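Long-range contacts in aromatic amino acid aminotransferase I (Candida albicans WO-1, PDB 6HNU), which probably transfers the amino group of aromatic amino acids to 2-oxoglutarate, using pyridoxal 5'-phosphate as cofactor and yielding aromatic oxo-acids and glutamate: residues T81-A89 with P94-S102; L198-K206 with G441-N449. All coordinates share one frame; numbering follows the deposited sequence.

Contact 1. Residues T81-A89 with P94-S102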
ATOM      1  N   THR B  81      24.019  13.753 -11.415  1.00 26.66           N
ATOM      2  CA  THR B  81      24.667  12.414 -11.481  1.00 27.88           C
ATOM      3  C   THR B  81      23.606  11.377 -11.869  1.00 26.34           C
ATOM      4  O   THR B  81      22.417  11.545 -11.493  1.00 25.59           O
ATOM      5  CB  THR B  81      25.449  12.132 -10.194  1.00 30.58           C
ATOM      6  OG1 THR B  81      26.369  11.064 -10.453  1.00 32.15           O
ATOM      7  CG2 THR B  81      24.568  11.769  -9.022  1.00 31.61           C
ATOM      8  N   THR B  82      24.007  10.371 -12.642  1.00 25.56           N
ATOM      9  CA  THR B  82      23.132   9.257 -13.048  1.00 26.03           C
ATOM     10  C   THR B  82      23.395   8.084 -12.102  1.00 26.03           C
ATOM     11  O   THR B  82      24.535   7.588 -12.071  1.00 29.77           O
ATOM     12  CB  THR B  82      23.296   8.923 -14.536  1.00 25.79           C
ATOM     13  OG1 THR B  82      22.975  10.111 -15.267  1.00 24.43           O
ATOM     14  CG2 THR B  82      22.445   7.749 -14.981  1.00 25.03           C
ATOM     15  N   ILE B  83      22.367   7.647 -11.380  1.00 23.62           N
ATOM     16  CA  ILE B  83      22.415   6.383 -10.594  1.00 21.95           C
ATOM     17  C   ILE B  83      21.772   5.294 -11.464  1.00 21.37           C
ATOM     18  O   ILE B  83      20.802   5.571 -12.172  1.00 20.89           O
ATOM     19  CB  ILE B  83      21.733   6.534  -9.217  1.00 22.68           C
ATOM     20  CG1 ILE B  83      20.353   7.183  -9.358  1.00 21.88           C
ATOM     21  CG2 ILE B  83      22.632   7.324  -8.278  1.00 25.77           C
ATOM     22  CD1 ILE B  83      19.465   7.128  -8.129  1.00 22.85           C
ATOM     23  N   GLU B  84      22.318   4.098 -11.381  1.00 21.16           N
ATOM     24  CA  GLU B  84      21.920   2.926 -12.169  1.00 23.08           C
ATOM     25  C   GLU B  84      21.712   1.758 -11.213  1.00 22.66           C
ATOM     26  O   GLU B  84      22.587   1.516 -10.343  1.00 19.96           O
ATOM     27  CB  GLU B  84      23.008   2.581 -13.177  1.00 24.54           C
ATOM     28  CG  GLU B  84      23.220   3.662 -14.212  1.00 27.70           C
ATOM     29  CD  GLU B  84      23.976   3.140 -15.424  1.00 32.06           C
ATOM     30  OE1 GLU B  84      25.004   2.487 -15.195  1.00 34.17           O
ATOM     31  OE2 GLU B  84      23.494   3.326 -16.584  1.00 37.29           O
ATOM     32  N   VAL B  85      20.550   1.124 -11.335  1.00 22.78           N
ATOM     33  CA  VAL B  85      20.297  -0.200 -10.734  1.00 21.03           C
ATOM     34  C   VAL B  85      20.051  -1.216 -11.847  1.00 23.06           C
ATOM     35  O   VAL B  85      18.969  -1.243 -12.466  1.00 23.09           O
ATOM     36  CB  VAL B  85      19.156  -0.137  -9.717  1.00 21.19           C
ATOM     37  CG1 VAL B  85      19.063  -1.475  -9.015  1.00 20.26           C
ATOM     38  CG2 VAL B  85      19.391   1.000  -8.711  1.00 22.88           C
ATOM     39  N   PHE B  86      21.039  -2.077 -12.068  1.00 21.30           N
ATOM     40  CA  PHE B  86      20.932  -3.223 -12.986  1.00 21.27           C
ATOM     41  C   PHE B  86      20.152  -4.368 -12.335  1.00 20.87           C
ATOM     42  O   PHE B  86      20.081  -4.469 -11.079  1.00 19.29           O
ATOM     43  CB  PHE B  86      22.343  -3.684 -13.363  1.00 21.60           C
ATOM     44  CG  PHE B  86      23.057  -2.736 -14.282  1.00 22.18           C
ATOM     45  CD1 PHE B  86      23.802  -1.680 -13.776  1.00 23.38           C
ATOM     46  CD2 PHE B  86      22.996  -2.909 -15.657  1.00 23.96           C
ATOM     47  CE1 PHE B  86      24.486  -0.833 -14.639  1.00 26.54           C
ATOM     48  CE2 PHE B  86      23.669  -2.040 -16.515  1.00 25.45           C
ATOM     49  CZ  PHE B  86      24.405  -1.006 -16.001  1.00 26.14           C
ATOM     50  N   LYS B  87      19.625  -5.249 -13.199  1.00 20.80           N
ATOM     51  CA  LYS B  87      18.948  -6.508 -12.816  1.00 21.84           C
ATOM     52  C   LYS B  87      19.916  -7.401 -12.031  1.00 21.44           C
ATOM     53  O   LYS B  87      19.484  -7.984 -10.997  1.00 20.23           O
ATOM     54  CB  LYS B  87      18.419  -7.192 -14.082  1.00 23.25           C
ATOM     55  CG  LYS B  87      17.676  -8.510 -13.878  1.00 25.47           C
ATOM     56  CD  LYS B  87      16.693  -8.733 -15.010  1.00 25.84           C
ATOM     57  CE  LYS B  87      16.006 -10.064 -14.979  1.00 25.01           C
ATOM     58  NZ  LYS B  87      15.202 -10.273 -16.194  1.00 23.70           N
ATOM     59  N   LYS B  88      21.175  -7.502 -12.472  1.00 22.68           N
ATOM     60  CA  LYS B  88      22.154  -8.451 -11.867  1.00 26.11           C
ATOM     61  C   LYS B  88      23.111  -7.719 -10.919  1.00 24.19           C
ATOM     62  O   LYS B  88      23.676  -6.680 -11.312  1.00 22.67           O
ATOM     63  CB  LYS B  88      22.974  -9.167 -12.950  1.00 30.23           C
ATOM     64  CG  LYS B  88      22.180 -10.028 -13.931  1.00 34.94           C
ATOM     65  CD  LYS B  88      23.037 -10.894 -14.866  1.00 43.41           C
ATOM     66  CE  LYS B  88      24.433 -10.353 -15.130  1.00 49.41           C
ATOM     67  NZ  LYS B  88      25.109 -11.016 -16.273  1.00 53.07           N
ATOM     68  N   ALA B  89      23.316  -8.279  -9.723  1.00 26.54           N
ATOM     69  CA  ALA B  89      24.215  -7.737  -8.677  1.00 26.22           C
ATOM     70  C   ALA B  89      25.610  -7.417  -9.261  1.00 28.39           C
ATOM     71  O   ALA B  89      26.148  -6.297  -8.996  1.00 27.46           O
ATOM     72  CB  ALA B  89      24.284  -8.691  -7.519  1.00 28.05           C
ATOM     73  N   PRO B  94      28.633  -1.080  -5.367  1.00 28.59           N
ATOM     74  CA  PRO B  94      28.311  -1.720  -4.098  1.00 28.09           C
ATOM     75  C   PRO B  94      26.986  -1.232  -3.493  1.00 26.15           C
ATOM     76  O   PRO B  94      26.597  -0.071  -3.727  1.00 24.60           O
ATOM     77  CB  PRO B  94      29.484  -1.322  -3.191  1.00 29.14           C
ATOM     78  CG  PRO B  94      30.617  -1.051  -4.170  1.00 31.57           C
ATOM     79  CD  PRO B  94      29.936  -0.383  -5.339  1.00 31.04           C
ATOM     80  N   ASP B  95      26.345  -2.128  -2.748  1.00 24.24           N
ATOM     81  CA  ASP B  95      25.258  -1.810  -1.781  1.00 26.40           C
ATOM     82  C   ASP B  95      23.952  -1.469  -2.502  1.00 23.75           C
ATOM     83  O   ASP B  95      23.056  -0.869  -1.842  1.00 21.48           O
ATOM     84  CB  ASP B  95      25.713  -0.686  -0.843  1.00 29.69           C
ATOM     85  CG  ASP B  95      27.037  -0.994  -0.144  1.00 33.20           C
ATOM     86  OD1 ASP B  95      27.103  -2.026   0.494  1.00 30.69           O
ATOM     87  OD2 ASP B  95      27.976  -0.188  -0.250  1.00 38.76           O
ATOM     88  N   GLN B  96      23.796  -1.891  -3.761  1.00 23.08           N
ATOM     89  CA  GLN B  96      22.538  -1.663  -4.543  1.00 22.38           C
ATOM     90  C   GLN B  96      21.571  -2.831  -4.332  1.00 24.01           C
ATOM     91  O   GLN B  96      21.998  -3.931  -3.916  1.00 21.08           O
ATOM     92  CB  GLN B  96      22.849  -1.500  -6.031  1.00 22.60           C
ATOM     93  CG  GLN B  96      23.757  -0.311  -6.333  1.00 21.72           C
ATOM     94  CD  GLN B  96      23.296   0.946  -5.632  1.00 20.06           C
ATOM     95  OE1 GLN B  96      22.202   1.456  -5.882  1.00 20.69           O
ATOM     96  NE2 GLN B  96      24.122   1.455  -4.738  1.00 18.26           N
ATOM     97  N   ILE B  97      20.284  -2.616  -4.592  1.00 21.10           N
ATOM     98  CA  ILE B  97      19.284  -3.714  -4.520  1.00 20.25           C
ATOM     99  C   ILE B  97      18.934  -4.050  -5.964  1.00 20.32           C
ATOM    100  O   ILE B  97      18.035  -3.413  -6.561  1.00 20.01           O
ATOM    101  CB  ILE B  97      18.082  -3.388  -3.615  1.00 20.34           C
ATOM    102  CG1 ILE B  97      18.462  -2.475  -2.435  1.00 21.56           C
ATOM    103  CG2 ILE B  97      17.477  -4.697  -3.139  1.00 22.07           C
ATOM    104  CD1 ILE B  97      17.320  -1.741  -1.775  1.00 24.25           C
ATOM    105  N   GLU B  98      19.702  -4.978  -6.523  1.00 18.88           N
ATOM    106  CA  GLU B  98      19.627  -5.341  -7.960  1.00 19.33           C
ATOM    107  C   GLU B  98      18.184  -5.762  -8.256  1.00 18.58           C
ATOM    108  O   GLU B  98      17.524  -6.339  -7.347  1.00 17.64           O
ATOM    109  CB  GLU B  98      20.668  -6.422  -8.282  1.00 18.81           C
ATOM    110  CG  GLU B  98      20.403  -7.768  -7.624  1.00 19.24           C
ATOM    111  CD  GLU B  98      20.898  -7.960  -6.211  1.00 21.12           C
ATOM    112  OE1 GLU B  98      21.480  -7.005  -5.640  1.00 22.64           O
ATOM    113  OE2 GLU B  98      20.648  -9.058  -5.649  1.00 19.89           O
ATOM    114  N   LEU B  99      17.694  -5.452  -9.459  1.00 20.42           N
ATOM    115  CA  LEU B  99      16.244  -5.583  -9.769  1.00 19.73           C
ATOM    116  C   LEU B  99      15.799  -7.048  -9.694  1.00 20.57           C
ATOM    117  O   LEU B  99      14.612  -7.273  -9.454  1.00 18.35           O
ATOM    118  CB  LEU B  99      15.930  -5.015 -11.149  1.00 20.63           C
ATOM    119  CG  LEU B  99      16.340  -3.566 -11.393  1.00 20.91           C
ATOM    120  CD1 LEU B  99      15.940  -3.167 -12.807  1.00 22.79           C
ATOM    121  CD2 LEU B  99      15.712  -2.643 -10.347  1.00 20.76           C
ATOM    122  N   ALA B 100      16.688  -8.025  -9.944  1.00 20.14           N
ATOM    123  CA  ALA B 100      16.342  -9.453  -9.823  1.00 20.34           C
ATOM    124  C   ALA B 100      15.832  -9.728  -8.390  1.00 19.30           C
ATOM    125  O   ALA B 100      15.017 -10.630  -8.221  1.00 19.23           O
ATOM    126  CB  ALA B 100      17.552 -10.308 -10.186  1.00 21.45           C
ATOM    127  N   ARG B 101      16.290  -8.957  -7.403  1.00 19.17           N
ATOM    128  CA  ARG B 101      15.914  -9.032  -5.970  1.00 19.20           C
ATOM    129  C   ARG B 101      14.896  -7.921  -5.598  1.00 20.20           C
ATOM    130  O   ARG B 101      13.842  -8.271  -4.987  1.00 18.62           O
ATOM    131  CB  ARG B 101      17.181  -8.995  -5.119  1.00 21.15           C
ATOM    132  CG  ARG B 101      16.972  -9.124  -3.615  1.00 21.09           C
ATOM    133  CD  ARG B 101      18.235  -9.577  -2.858  1.00 21.39           C
ATOM    134  NE  ARG B 101      19.310  -8.637  -3.154  1.00 21.69           N
ATOM    135  CZ  ARG B 101      19.658  -7.602  -2.392  1.00 21.16           C
ATOM    136  NH1 ARG B 101      19.075  -7.408  -1.216  1.00 20.91           N
ATOM    137  NH2 ARG B 101      20.604  -6.767  -2.807  1.00 18.59           N
ATOM    138  N   SER B 102      15.101  -6.640  -5.967  1.00 19.21           N
ATOM    139  CA  SER B 102      14.144  -5.567  -5.560  1.00 18.64           C
ATOM    140  C   SER B 102      12.776  -5.739  -6.254  1.00 18.90           C
ATOM    141  O   SER B 102      11.781  -5.260  -5.701  1.00 17.68           O
ATOM    142  CB  SER B 102      14.742  -4.170  -5.772  1.00 19.45           C
ATOM    143  OG  SER B 102      15.388  -4.056  -7.032  1.00 17.31           O
TER
HETATM  144  O   HOH W   1      23.054   3.389  -8.038  1.00 25.87           O

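Contact 2. Residues L198-K206 with G441-N449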
ATOM      1  N   LEU B 198      -7.260  15.614  32.094  1.00 22.25           N
ATOM      2  CA  LEU B 198      -8.153  14.703  31.333  1.00 23.24           C
ATOM      3  C   LEU B 198      -7.896  13.256  31.768  1.00 24.10           C
ATOM      4  O   LEU B 198      -8.861  12.515  31.988  1.00 24.81           O
ATOM      5  CB  LEU B 198      -7.896  14.895  29.843  1.00 26.19           C
ATOM      6  CG  LEU B 198      -8.785  14.087  28.902  1.00 25.68           C
ATOM      7  CD1 LEU B 198     -10.245  14.469  29.064  1.00 27.54           C
ATOM      8  CD2 LEU B 198      -8.357  14.311  27.465  1.00 25.87           C
ATOM      9  N   MET B 199      -6.630  12.849  31.836  1.00 22.10           N
ATOM     10  CA  MET B 199      -6.255  11.469  32.209  1.00 21.41           C
ATOM     11  C   MET B 199      -6.528  11.235  33.695  1.00 22.02           C
ATOM     12  O   MET B 199      -6.916  10.133  34.035  1.00 22.01           O
ATOM     13  CB  MET B 199      -4.789  11.192  31.865  1.00 21.72           C
ATOM     14  CG  MET B 199      -4.531  11.055  30.366  1.00 23.04           C
ATOM     15  SD  MET B 199      -5.654   9.937  29.453  1.00 22.82           S
ATOM     16  CE  MET B 199      -5.622   8.464  30.471  1.00 27.32           C
ATOM     17  N   SER B 200      -6.290  12.205  34.574  1.00 23.28           N
ATOM     18  CA  SER B 200      -6.382  11.983  36.045  1.00 26.41           C
ATOM     19  C   SER B 200      -7.812  11.566  36.418  1.00 26.32           C
ATOM     20  O   SER B 200      -7.933  10.877  37.421  1.00 28.02           O
ATOM     21  CB  SER B 200      -5.956  13.179  36.853  1.00 24.88           C
ATOM     22  OG  SER B 200      -6.896  14.228  36.659  1.00 28.09           O
ATOM     23  N   ARG B 201      -8.827  11.979  35.653  1.00 28.20           N
ATOM     24  CA  ARG B 201     -10.262  11.668  35.933  1.00 31.13           C
ATOM     25  C   ARG B 201     -10.843  10.765  34.839  1.00 27.90           C
ATOM     26  O   ARG B 201     -12.096  10.695  34.708  1.00 25.66           O
ATOM     27  CB  ARG B 201     -11.085  12.945  36.083  1.00 38.46           C
ATOM     28  CG  ARG B 201     -10.547  14.142  35.324  1.00 44.47           C
ATOM     29  CD  ARG B 201     -11.591  15.217  35.115  1.00 51.10           C
ATOM     30  NE  ARG B 201     -12.194  14.971  33.814  1.00 56.02           N
ATOM     31  CZ  ARG B 201     -11.898  15.590  32.661  1.00 55.12           C
ATOM     32  NH1 ARG B 201     -11.011  16.586  32.612  1.00 45.73           N
ATOM     33  NH2 ARG B 201     -12.538  15.197  31.559  1.00 45.53           N
ATOM     34  N   TRP B 202      -9.987  10.081  34.076  1.00 23.06           N
ATOM     35  CA  TRP B 202     -10.465   9.273  32.925  1.00 23.17           C
ATOM     36  C   TRP B 202     -11.479   8.233  33.413  1.00 22.58           C
ATOM     37  O   TRP B 202     -11.110   7.416  34.275  1.00 24.45           O
ATOM     38  CB  TRP B 202      -9.322   8.564  32.192  1.00 22.13           C
ATOM     39  CG  TRP B 202      -9.807   7.979  30.906  1.00 21.90           C
ATOM     40  CD1 TRP B 202     -10.192   6.688  30.674  1.00 21.17           C
ATOM     41  CD2 TRP B 202     -10.041   8.702  29.691  1.00 21.04           C
ATOM     42  NE1 TRP B 202     -10.631   6.549  29.386  1.00 20.97           N
ATOM     43  CE2 TRP B 202     -10.544   7.767  28.751  1.00 21.47           C
ATOM     44  CE3 TRP B 202      -9.812  10.017  29.278  1.00 21.51           C
ATOM     45  CZ2 TRP B 202     -10.830   8.124  27.437  1.00 20.98           C
ATOM     46  CZ3 TRP B 202     -10.131  10.370  27.985  1.00 22.62           C
ATOM     47  CH2 TRP B 202     -10.620   9.432  27.073  1.00 22.22           C
ATOM     48  N   VAL B 203     -12.666   8.204  32.827  1.00 24.82           N
ATOM     49  CA  VAL B 203     -13.644   7.105  33.109  1.00 26.24           C
ATOM     50  C   VAL B 203     -13.557   6.021  32.014  1.00 22.94           C
ATOM     51  O   VAL B 203     -13.423   6.363  30.821  1.00 24.01           O
ATOM     52  CB  VAL B 203     -15.083   7.634  33.289  1.00 28.72           C
ATOM     53  CG1 VAL B 203     -15.596   8.378  32.082  1.00 33.54           C
ATOM     54  CG2 VAL B 203     -16.044   6.502  33.595  1.00 31.94           C
ATOM     55  N   GLY B 204     -13.662   4.754  32.423  1.00 24.78           N
ATOM     56  CA  GLY B 204     -13.769   3.578  31.533  1.00 25.08           C
ATOM     57  C   GLY B 204     -12.404   3.181  31.007  1.00 26.19           C
ATOM     58  O   GLY B 204     -11.368   3.570  31.627  1.00 25.42           O
ATOM     59  N   ASN B 205     -12.363   2.409  29.931  1.00 24.35           N
ATOM     60  CA  ASN B 205     -11.071   1.895  29.420  1.00 26.51           C
ATOM     61  C   ASN B 205     -10.245   3.099  28.933  1.00 22.69           C
ATOM     62  O   ASN B 205     -10.755   3.979  28.209  1.00 22.55           O
ATOM     63  CB  ASN B 205     -11.231   0.803  28.362  1.00 28.52           C
ATOM     64  CG  ASN B 205     -11.874  -0.459  28.902  1.00 29.91           C
ATOM     65  OD1 ASN B 205     -11.460  -0.975  29.935  1.00 34.12           O
ATOM     66  ND2 ASN B 205     -12.850  -0.979  28.181  1.00 35.28           N
ATOM     67  N   LYS B 206      -8.986   3.099  29.325  1.00 24.77           N
ATOM     68  CA  LYS B 206      -8.042   4.180  28.988  1.00 24.55           C
ATOM     69  C   LYS B 206      -7.853   4.245  27.477  1.00 21.73           C
ATOM     70  O   LYS B 206      -8.082   3.285  26.742  1.00 21.27           O
ATOM     71  CB  LYS B 206      -6.731   3.952  29.723  1.00 29.02           C
ATOM     72  CG  LYS B 206      -6.034   2.637  29.428  1.00 34.08           C
ATOM     73  CD  LYS B 206      -4.721   2.477  30.180  1.00 38.02           C
ATOM     74  CE  LYS B 206      -4.818   2.953  31.618  1.00 40.66           C
ATOM     75  NZ  LYS B 206      -3.680   2.457  32.422  1.00 38.21           N
ATOM     76  N   GLY B 441     -15.200  13.575  19.233  1.00 23.44           N
ATOM     77  CA  GLY B 441     -15.330  12.187  19.668  1.00 25.31           C
ATOM     78  C   GLY B 441     -15.610  12.092  21.140  1.00 24.25           C
ATOM     79  O   GLY B 441     -15.272  13.007  21.910  1.00 24.54           O
ATOM     80  N   GLN B 442     -16.211  10.987  21.523  1.00 24.78           N
ATOM     81  CA  GLN B 442     -16.513  10.671  22.922  1.00 22.55           C
ATOM     82  C   GLN B 442     -16.042   9.250  23.152  1.00 20.30           C
ATOM     83  O   GLN B 442     -16.234   8.400  22.266  1.00 19.54           O
ATOM     84  CB  GLN B 442     -18.014  10.787  23.211  1.00 28.52           C
ATOM     85  CG  GLN B 442     -18.568  12.206  23.220  1.00 32.19           C
ATOM     86  CD  GLN B 442     -20.068  12.121  23.372  1.00 37.01           C
ATOM     87  OE1 GLN B 442     -20.793  11.868  22.412  1.00 45.52           O
ATOM     88  NE2 GLN B 442     -20.535  12.267  24.598  1.00 41.37           N
ATOM     89  N   SER B 443     -15.445   8.999  24.298  1.00 19.23           N
ATOM     90  CA  SER B 443     -15.129   7.624  24.737  1.00 21.80           C
ATOM     91  C   SER B 443     -16.450   6.894  25.001  1.00 24.18           C
ATOM     92  O   SER B 443     -17.522   7.541  24.985  1.00 24.48           O
ATOM     93  CB  SER B 443     -14.254   7.625  25.916  1.00 22.72           C
ATOM     94  OG  SER B 443     -14.788   8.441  26.944  1.00 24.01           O
ATOM     95  N   SER B 444     -16.345   5.583  25.163  1.00 26.97           N
ATOM     96  CA  SER B 444     -17.455   4.677  25.521  1.00 30.16           C
ATOM     97  C   SER B 444     -17.065   3.930  26.785  1.00 28.64           C
ATOM     98  O   SER B 444     -16.241   3.024  26.750  1.00 30.64           O
ATOM     99  CB  SER B 444     -17.775   3.739  24.385  1.00 31.82           C
ATOM    100  OG  SER B 444     -18.784   2.840  24.785  1.00 32.47           O
ATOM    101  N   PRO B 445     -17.618   4.285  27.964  1.00 29.77           N
ATOM    102  CA  PRO B 445     -18.573   5.384  28.102  1.00 29.82           C
ATOM    103  C   PRO B 445     -17.943   6.773  28.057  1.00 30.18           C
ATOM    104  O   PRO B 445     -16.734   6.921  28.246  1.00 24.96           O
ATOM    105  CB  PRO B 445     -19.130   5.169  29.513  1.00 31.82           C
ATOM    106  CG  PRO B 445     -18.009   4.481  30.263  1.00 31.07           C
ATOM    107  CD  PRO B 445     -17.355   3.586  29.235  1.00 29.51           C
ATOM    108  N   PRO B 446     -18.744   7.835  27.843  1.00 31.13           N
ATOM    109  CA  PRO B 446     -18.205   9.192  27.721  1.00 30.32           C
ATOM    110  C   PRO B 446     -17.591   9.689  29.034  1.00 28.44           C
ATOM    111  O   PRO B 446     -17.928   9.167  30.099  1.00 25.93           O
ATOM    112  CB  PRO B 446     -19.412  10.033  27.272  1.00 33.12           C
ATOM    113  CG  PRO B 446     -20.628   9.227  27.728  1.00 35.67           C
ATOM    114  CD  PRO B 446     -20.201   7.779  27.621  1.00 33.79           C
ATOM    115  N   GLN B 447     -16.664  10.641  28.931  1.00 26.69           N
ATOM    116  CA  GLN B 447     -16.085  11.363  30.096  1.00 27.94           C
ATOM    117  C   GLN B 447     -17.163  12.312  30.646  1.00 29.48           C
ATOM    118  O   GLN B 447     -18.093  12.593  29.901  1.00 29.72           O
ATOM    119  CB  GLN B 447     -14.817  12.113  29.666  1.00 26.85           C
ATOM    120  CG  GLN B 447     -13.760  11.220  29.034  1.00 25.86           C
ATOM    121  CD  GLN B 447     -13.395  10.088  29.946  1.00 24.83           C
ATOM    122  OE1 GLN B 447     -12.972  10.310  31.091  1.00 24.57           O
ATOM    123  NE2 GLN B 447     -13.513   8.875  29.429  1.00 23.30           N
ATOM    124  N   LYS B 448     -17.040  12.789  31.888  1.00 37.51           N
ATOM    125  CA  LYS B 448     -18.000  13.763  32.483  1.00 43.05           C
ATOM    126  C   LYS B 448     -17.850  15.117  31.771  1.00 44.12           C
ATOM    127  O   LYS B 448     -16.729  15.411  31.332  1.00 40.81           O
ATOM    128  CB  LYS B 448     -17.764  13.911  33.991  1.00 46.95           C
ATOM    129  CG  LYS B 448     -17.936  12.638  34.812  1.00 54.35           C
ATOM    130  CD  LYS B 448     -19.254  11.894  34.557  1.00 61.21           C
ATOM    131  CE  LYS B 448     -19.684  10.997  35.704  1.00 63.27           C
ATOM    132  NZ  LYS B 448     -18.658   9.972  36.029  1.00 60.40           N
ATOM    133  N   ASN B 449     -18.930  15.910  31.683  1.00 51.65           N
ATOM    134  CA  ASN B 449     -18.905  17.345  31.262  1.00 55.93           C
ATOM    135  C   ASN B 449     -18.408  17.428  29.815  1.00 60.03           C
ATOM    136  O   ASN B 449     -19.199  17.057  28.926  1.00 66.94           O
ATOM    137  CB  ASN B 449     -18.076  18.213  32.229  1.00 53.51           C
ATOM    138  CG  ASN B 449     -17.247  19.299  31.562  1.00 58.97           C
ATOM    139  OD1 ASN B 449     -16.031  19.167  31.450  1.00 59.22           O
ATOM    140  ND2 ASN B 449     -17.871  20.395  31.144  1.00 58.72           N
TER
HETATM  141  O   HOH W   2     -11.646  12.558  31.729  1.00 25.90           O
HETATM  142  O   HOH W   3     -14.562  12.206  33.533  1.00 33.50           O
HETATM  143  O   HOH W   4     -14.597   5.395  28.613  1.00 27.55           O
HETATM  144  O   HOH W   5     -13.097   3.731  26.836  1.00 25.88           O
HETATM  145  O   HOH W   6     -13.886   1.095  25.750  1.00 36.24           O
HETATM  146  O   HOH W   7     -14.786   1.826  28.636  1.00 40.71           O

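Contact 1. Residues T81-A89 with P94-S102
Phe86 and Lys87 receive the first turn of helix 99-102 at the end of strand 81-86, one half of a two-stranded antiparallel sheet with strand 57-62; the chain turns back over four intervening residues and starts the helix against the strand it has just left. Two backbone hydrogen bonds define the join. Leu99 N donates to Phe86 O at 3.0 Å, and Ala100 N donates to Lys87 O in the carbonyl plane, on a lone pair, with an N-H...O angle of 159°. Glu98, at the N-cap position, adds a CA-H...O contact to Phe86 O.

Close packing flanks these bonds. In the apolar pair, Val85 places CG1 anti to its own backbone N (chi1 -173°), which brings that methyl to 3.8 Å from Leu99 CD2. Leu99 CD1 packs beside Val85 O, and the Glu98 side chain runs past Ala89, whose CB is 3.7 Å from Glu98 CD.

Polar links lie to either end. A water bridges Glu84 O and, weakly, Gln96 OE1, linking strand to loop, while Gln96 NE2 is turned back to bond Pro94 O. Lys87 NZ hydrogen-bonds Phe53 O beyond the two segments, and Glu84 forms a salt bridge with Lys57 on strand 57-62. Arg101, which also pairs with Glu113, grips the Glu98 carboxylate side-on: Arg101 NH2 meets Glu98 OE1 at 3.0 Å, and Arg101 NE meets Glu98 OE2 at 2.9 Å with an N-H...O angle of 175°, approaching from above the carboxylate plane.

Contact 2. Residues L198-K206 with G441-N449
Gln447 lays its amide over one face of the Trp202 indole, the two planes only 16° apart, although the side chains as a whole cross at about a right angle. NE2 sits over the middle of the ring system, 3.2 Å from Trp202 CE2, and further back along the chain Gln447 CG makes a CH-pi contact 4.1 Å from the centroid of the six-membered ring. CG lies anti to the carbonyl carbon of Gln447 and the chain bends at chi2 (-55°), which folds the amide back over the indole.

The same amide pairs with the backbone of Val203. Val203 N donates to Gln447 OE1 at 2.7 Å, nearly straight at 167°, and Gln447 NE2 returns a bond to Val203 O at 2.9 Å; both use lone pairs in the respective carbonyl planes. A second bond from Gln447 NE2 goes to Ser443 OG, which in turn donates to Pro445 O. With both amide ends engaged in this way, rotation of the group about chi3 is restricted.

In this fold type I aminotransferase, 198-206 leaves helix 192-200 and leads toward strand 209-212 of the large mixed sheet of the cofactor-binding domain, whereas 441-449 is an irregular loop between strands 429-433 and 459-465 of the C-terminal antiparallel sheet.

Val203 turns its side chain to the loop, CG1 lying 3.2 Å from Pro446 O and CG2 against the ring of Pro445, which follows a cis peptide bond. Ser443 CB approaches Trp202 CZ2 obliquely. At the edge of the indole, Trp202 NE1 donates to Asn205 O at 2.8 Å, from above the carbonyl plane. Waters fill in between backbones, one bridging Val203 O and Pro445 O and another running from Asn205 N to Ser444 O.

In the fold
Contact 1 and contact 2 lie on opposite sides of the chain's centre, their centres about 53 Å apart and their nearest atoms about 39 Å apart, and they share no helix or strand. Both are away from the annotated sites. Contact 1 is local and partly buried, with four of its eleven touching residues buried; contact 2 joins segments 235 residues apart at the surface, where five of nine are exposed. The chemistry follows: backbone-to-backbone bonds and aliphatic packing join a strand end to a helix start in 81-89 with 94-102, whereas one glutamine amide and several bridging waters connect the exit of helix 192-200 to the irregular loop 441-449.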